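Local structure of cytochrome P450 reductase (Amycolatopsis methanolica 239, 5OGX) at residues 118-123 / 161-166. The protein passes electrons from NADH, through FAD and a [2Fe-2S] cluster, to the cytochrome P450 GcoA, which O-demethylates lignin-derived aromatics such as guaiacol. Numbering follows the deposited sequence.
Sequences RRVLLG and LELHVR. With FAD (flavin-adenine dinucleotide), chain B.
Arg119 and Glu162 form a salt bridge across two antiparallel strands of the FAD-binding domain's β-barrel, 118-123 and 161-166. Three hydrogen-bonded pairs, Arg118-Val165, Val120-Leu163 and Leu122-Leu161, set the register. On the face bearing Arg119, Leu121, Glu162 and His164, the Glu162 carboxylate oxygen OE2 takes two donors from opposite sides of its plane. Arg119 NH1 reaches Glu162 OE2 at 2.9 Å on the anti side, tilted out of the carboxylate plane, with guanidinium and carboxylate planes 64° apart; His164 NE2 donates to OE2 at 173°, the oxygen lying in the ring plane. Glu162 reaches both because its chain is extended, CG anti to the backbone N (chi1 178°), while Leu121 CD2 packs alongside its CB at 3.9 Å. Arg255 also pairs with OE2, and Asp252 takes Arg119 NH2. A glutamine here would probably leave Arg255 without this carboxylate's charge and Arg119 with Asp252 but not its cross-strand mate. On the other face, Val120 CG2 touches Val165 CG2 and Leu122 CD1 meets Leu163 CD1, both at 4.1 Å. The outer edge of 161-166 binds the flavin: Arg166 N donates to FAD O2, and FAD N3 donates to His164 O at 2.7 Å.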
ATOM      1  N   ARG A 118     -16.770  -2.267  -3.144  1.00 26.17           N
ATOM      2  CA  ARG A 118     -16.756  -3.145  -4.302  1.00 24.77           C
ATOM      3  C   ARG A 118     -15.465  -3.948  -4.367  1.00 26.14           C
ATOM      4  O   ARG A 118     -14.384  -3.440  -4.052  1.00 26.10           O
ATOM      5  CB  ARG A 118     -16.912  -2.357  -5.591  1.00 24.62           C
ATOM      6  CG  ARG A 118     -18.361  -2.069  -5.897  1.00 25.82           C
ATOM      7  CD  ARG A 118     -18.558  -1.272  -7.168  1.00 29.44           C
ATOM      8  NE  ARG A 118     -19.949  -1.429  -7.582  1.00 29.40           N
ATOM      9  CZ  ARG A 118     -20.428  -1.183  -8.797  1.00 31.78           C
ATOM     10  NH1 ARG A 118     -19.633  -0.747  -9.770  1.00 31.30           N
ATOM     11  NH2 ARG A 118     -21.721  -1.380  -9.031  1.00 31.04           N
ATOM     12  N   ARG A 119     -15.588  -5.194  -4.810  1.00 27.58           N
ATOM     13  CA  ARG A 119     -14.443  -5.997  -5.208  1.00 25.89           C
ATOM     14  C   ARG A 119     -14.270  -5.858  -6.711  1.00 24.97           C
ATOM     15  O   ARG A 119     -15.244  -5.930  -7.464  1.00 29.47           O
ATOM     16  CB  ARG A 119     -14.628  -7.471  -4.833  1.00 29.77           C
ATOM     17  CG  ARG A 119     -13.305  -8.252  -4.772  1.00 30.84           C
ATOM     18  CD  ARG A 119     -13.507  -9.767  -4.766  1.00 33.86           C
ATOM     19  NE  ARG A 119     -14.586 -10.194  -3.872  1.00 33.25           N
ATOM     20  CZ  ARG A 119     -14.454 -10.365  -2.558  1.00 28.04           C
ATOM     21  NH1 ARG A 119     -13.281 -10.146  -1.954  1.00 26.31           N
ATOM     22  NH2 ARG A 119     -15.501 -10.756  -1.844  1.00 29.04           N
ATOM     23  N   VAL A 120     -13.039  -5.645  -7.149  1.00 22.87           N
ATOM     24  CA  VAL A 120     -12.732  -5.587  -8.569  1.00 26.08           C
ATOM     25  C   VAL A 120     -11.668  -6.633  -8.861  1.00 26.80           C
ATOM     26  O   VAL A 120     -10.611  -6.643  -8.222  1.00 26.46           O
ATOM     27  CB  VAL A 120     -12.260  -4.185  -8.990  1.00 22.91           C
ATOM     28  CG1 VAL A 120     -11.836  -4.199 -10.438  1.00 27.55           C
ATOM     29  CG2 VAL A 120     -13.358  -3.146  -8.728  1.00 24.24           C
ATOM     30  N   LEU A 121     -11.948  -7.514  -9.813  1.00 24.83           N
ATOM     31  CA  LEU A 121     -10.989  -8.521 -10.246  1.00 23.70           C
ATOM     32  C   LEU A 121     -10.490  -8.124 -11.626  1.00 26.19           C
ATOM     33  O   LEU A 121     -11.289  -7.972 -12.553  1.00 26.76           O
ATOM     34  CB  LEU A 121     -11.620  -9.915 -10.281  1.00 27.57           C
ATOM     35  CG  LEU A 121     -12.140 -10.449  -8.954  1.00 27.50           C
ATOM     36  CD1 LEU A 121     -12.637 -11.881  -9.134  1.00 33.73           C
ATOM     37  CD2 LEU A 121     -11.066 -10.373  -7.865  1.00 25.77           C
ATOM     38  N   LEU A 122      -9.177  -7.947 -11.758  1.00 26.68           N
ATOM     39  CA  LEU A 122      -8.555  -7.538 -13.012  1.00 23.79           C
ATOM     40  C   LEU A 122      -7.706  -8.684 -13.541  1.00 27.23           C
ATOM     41  O   LEU A 122      -6.727  -9.081 -12.899  1.00 28.92           O
ATOM     42  CB  LEU A 122      -7.680  -6.296 -12.819  1.00 25.16           C
ATOM     43  CG  LEU A 122      -8.311  -4.997 -12.328  1.00 24.06           C
ATOM     44  CD1 LEU A 122      -7.232  -3.916 -12.297  1.00 25.44           C
ATOM     45  CD2 LEU A 122      -9.474  -4.605 -13.244  1.00 27.85           C
ATOM     46  N   GLY A 123      -8.080  -9.214 -14.702  1.00 26.14           N
ATOM     47  CA  GLY A 123      -7.300 -10.270 -15.317  1.00 27.55           C
ATOM     48  C   GLY A 123      -6.151  -9.693 -16.127  1.00 29.72           C
ATOM     49  O   GLY A 123      -6.294  -8.688 -16.818  1.00 32.02           O
ATOM     50  N   LEU A 161      -5.802  -9.743 -10.413  1.00 24.25           N
ATOM     51  CA  LEU A 161      -5.577  -8.823  -9.305  1.00 21.88           C
ATOM     52  C   LEU A 161      -6.890  -8.551  -8.581  1.00 23.15           C
ATOM     53  O   LEU A 161      -7.933  -8.371  -9.211  1.00 24.20           O
ATOM     54  CB  LEU A 161      -4.966  -7.514  -9.817  1.00 22.03           C
ATOM     55  CG  LEU A 161      -3.709  -7.650 -10.686  1.00 25.12           C
ATOM     56  CD1 LEU A 161      -3.223  -6.260 -11.122  1.00 24.83           C
ATOM     57  CD2 LEU A 161      -2.576  -8.412  -9.977  1.00 22.28           C
ATOM     58  N   GLU A 162      -6.840  -8.540  -7.250  1.00 19.67           N
ATOM     59  CA  GLU A 162      -8.029  -8.336  -6.423  1.00 19.57           C
ATOM     60  C   GLU A 162      -7.914  -7.000  -5.703  1.00 18.64           C
ATOM     61  O   GLU A 162      -7.004  -6.814  -4.887  1.00 21.23           O
ATOM     62  CB  GLU A 162      -8.206  -9.467  -5.406  1.00 20.41           C
ATOM     63  CG  GLU A 162      -9.408  -9.259  -4.494  1.00 24.23           C
ATOM     64  CD  GLU A 162      -9.522 -10.331  -3.421  1.00 27.73           C
ATOM     65  OE1 GLU A 162      -8.695 -11.253  -3.436  1.00 27.86           O
ATOM     66  OE2 GLU A 162     -10.433 -10.236  -2.573  1.00 26.09           O
ATOM     67  N   LEU A 163      -8.861  -6.095  -5.971  1.00 17.92           N
ATOM     68  CA  LEU A 163      -8.915  -4.785  -5.330  1.00 20.36           C
ATOM     69  C   LEU A 163     -10.181  -4.680  -4.490  1.00 20.16           C
ATOM     70  O   LEU A 163     -11.231  -5.224  -4.857  1.00 23.48           O
ATOM     71  CB  LEU A 163      -8.908  -3.646  -6.379  1.00 19.42           C
ATOM     72  CG  LEU A 163      -7.916  -3.796  -7.530  1.00 22.17           C
ATOM     73  CD1 LEU A 163      -8.082  -2.648  -8.538  1.00 21.86           C
ATOM     74  CD2 LEU A 163      -6.504  -3.820  -6.987  1.00 19.31           C
ATOM     75  N   HIS A 164     -10.084  -3.964  -3.367  1.00 19.47           N
ATOM     76  CA  HIS A 164     -11.240  -3.616  -2.538  1.00 21.29           C
ATOM     77  C   HIS A 164     -11.376  -2.103  -2.556  1.00 23.38           C
ATOM     78  O   HIS A 164     -10.501  -1.401  -2.050  1.00 22.52           O
ATOM     79  CB  HIS A 164     -11.077  -4.094  -1.088  1.00 19.99           C
ATOM     80  CG  HIS A 164     -10.812  -5.560  -0.955  1.00 20.95           C
ATOM     81  ND1 HIS A 164     -10.483  -6.141   0.250  1.00 21.80           N
ATOM     82  CD2 HIS A 164     -10.829  -6.563  -1.868  1.00 20.28           C
ATOM     83  CE1 HIS A 164     -10.307  -7.440   0.076  1.00 21.51           C
ATOM     84  NE2 HIS A 164     -10.515  -7.724  -1.199  1.00 23.49           N
ATOM     85  N   VAL A 165     -12.472  -1.605  -3.119  1.00 21.58           N
ATOM     86  CA  VAL A 165     -12.632  -0.183  -3.400  1.00 21.18           C
ATOM     87  C   VAL A 165     -13.752   0.385  -2.541  1.00 23.17           C
ATOM     88  O   VAL A 165     -14.884  -0.105  -2.588  1.00 24.72           O
ATOM     89  CB  VAL A 165     -12.930   0.048  -4.889  1.00 23.88           C
ATOM     90  CG1 VAL A 165     -12.958   1.546  -5.193  1.00 25.30           C
ATOM     91  CG2 VAL A 165     -11.889  -0.665  -5.744  1.00 21.44           C
ATOM     92  N   ARG A 166     -13.450   1.443  -1.799  1.00 21.96           N
ATOM     93  CA  ARG A 166     -14.458   2.161  -1.029  1.00 22.52           C
ATOM     94  C   ARG A 166     -14.945   3.378  -1.812  1.00 24.71           C
ATOM     95  O   ARG A 166     -14.132   4.161  -2.324  1.00 24.88           O
ATOM     96  CB  ARG A 166     -13.897   2.591   0.324  1.00 24.84           C
ATOM     97  CG  ARG A 166     -14.867   3.419   1.139  1.00 31.21           C
ATOM     98  CD  ARG A 166     -15.654   2.573   2.124  1.00 46.30           C
ATOM     99  NE  ARG A 166     -16.572   3.397   2.906  1.00 62.98           N
ATOM    100  CZ  ARG A 166     -16.205   4.169   3.925  1.00 69.91           C
ATOM    101  NH1 ARG A 166     -17.115   4.889   4.571  1.00 73.53           N
ATOM    102  NH2 ARG A 166     -14.933   4.219   4.303  1.00 67.69           N
TER
HETATM  103  PA  FAD B 401     -11.177  12.097  -5.271  1.00 24.50           P
HETATM  104  O1A FAD B 401     -11.847  12.666  -6.498  1.00 26.14           O
HETATM  105  O2A FAD B 401      -9.669  12.149  -5.312  1.00 25.24           O
HETATM  106  O5B FAD B 401     -11.677  12.888  -3.913  1.00 30.05           O
HETATM  107  C5B FAD B 401     -12.954  13.484  -3.893  1.00 38.67           C
HETATM  108  C4B FAD B 401     -13.023  14.393  -2.632  1.00 38.27           C
HETATM  109  O4B FAD B 401     -13.097  13.650  -1.561  1.00 37.13           O
HETATM  110  C3B FAD B 401     -11.723  15.202  -2.488  1.00 37.85           C
HETATM  111  O3B FAD B 401     -12.019  16.428  -1.988  1.00 41.77           O
HETATM  112  C2B FAD B 401     -10.869  14.365  -1.506  1.00 37.04           C
HETATM  113  O2B FAD B 401      -9.851  15.207  -0.806  1.00 38.16           O
HETATM  114  C1B FAD B 401     -11.748  13.840  -0.693  1.00 36.67           C
HETATM  115  N9A FAD B 401     -11.390  12.503  -0.296  1.00 39.76           N
HETATM  116  C8A FAD B 401     -10.525  11.690  -0.917  1.00 38.28           C
HETATM  117  N7A FAD B 401     -10.501  10.530  -0.248  1.00 35.07           N
HETATM  118  C5A FAD B 401     -11.366  10.630   0.777  1.00 39.77           C
HETATM  119  C6A FAD B 401     -11.721   9.735   1.758  1.00 42.04           C
HETATM  120  N6A FAD B 401     -11.393   8.379   2.158  1.00 39.40           N
HETATM  121  N1A FAD B 401     -12.619  10.075   2.674  1.00 44.55           N
HETATM  122  C2A FAD B 401     -13.185  11.307   2.646  1.00 44.12           C
HETATM  123  N3A FAD B 401     -12.841  12.196   1.680  1.00 40.84           N
HETATM  124  C4A FAD B 401     -11.925  11.843   0.747  1.00 40.02           C
HETATM  125  N1  FAD B 401      -8.674   3.265  -1.718  1.00 16.86           N
HETATM  126  C2  FAD B 401      -9.495   2.061  -1.678  1.00 18.20           C
HETATM  127  O2  FAD B 401     -10.678   2.145  -1.680  1.00 22.83           O
HETATM  128  N3  FAD B 401      -8.841   0.744  -1.660  1.00 16.94           N
HETATM  129  C4  FAD B 401      -7.421   0.579  -1.654  1.00 18.76           C
HETATM  130  O4  FAD B 401      -6.930  -0.499  -1.622  1.00 19.96           O
HETATM  131  C4X FAD B 401      -6.604   1.831  -1.669  1.00 14.36           C
HETATM  132  N5  FAD B 401      -5.179   1.707  -1.693  1.00 15.91           N
HETATM  133  C5X FAD B 401      -4.395   2.940  -1.694  1.00 15.95           C
HETATM  134  C6  FAD B 401      -3.003   2.821  -1.652  1.00 15.55           C
HETATM  135  C7  FAD B 401      -2.268   4.009  -1.657  1.00 15.55           C
HETATM  136  C7M FAD B 401      -0.773   3.694  -1.630  1.00 18.42           C
HETATM  137  C8  FAD B 401      -2.894   5.253  -1.701  1.00 16.15           C
HETATM  138  C8M FAD B 401      -2.007   6.493  -1.715  1.00 15.34           C
HETATM  139  C9  FAD B 401      -4.280   5.366  -1.731  1.00 18.34           C
HETATM  140  C9A FAD B 401      -5.018   4.199  -1.718  1.00 16.19           C
HETATM  141  N10 FAD B 401      -6.485   4.330  -1.751  1.00 15.24           N
HETATM  142  C10 FAD B 401      -7.247   3.127  -1.707  1.00 14.70           C
HETATM  143  C1' FAD B 401      -7.139   5.646  -1.859  1.00 17.41           C
HETATM  144  C2' FAD B 401      -7.467   5.722  -3.411  1.00 18.65           C
HETATM  145  O2' FAD B 401      -6.316   5.726  -4.245  1.00 18.72           O
HETATM  146  C3' FAD B 401      -8.302   6.954  -3.824  1.00 20.78           C
HETATM  147  O3' FAD B 401      -7.716   8.086  -3.246  1.00 19.97           O
HETATM  148  C4' FAD B 401      -9.761   6.833  -3.347  1.00 20.99           C
HETATM  149  O4' FAD B 401     -10.379   5.741  -3.973  1.00 20.34           O
HETATM  150  C5' FAD B 401     -10.562   8.112  -3.677  1.00 21.87           C
HETATM  151  O5' FAD B 401     -10.309   8.486  -5.018  1.00 21.66           O
HETATM  152  P   FAD B 401     -11.472   9.281  -5.858  1.00 22.20           P
HETATM  153  O1P FAD B 401     -10.885   9.665  -7.189  1.00 23.28           O
HETATM  154  O2P FAD B 401     -12.757   8.488  -5.895  1.00 24.67           O
HETATM  155  O3P FAD B 401     -11.777  10.614  -4.956  1.00 22.00           O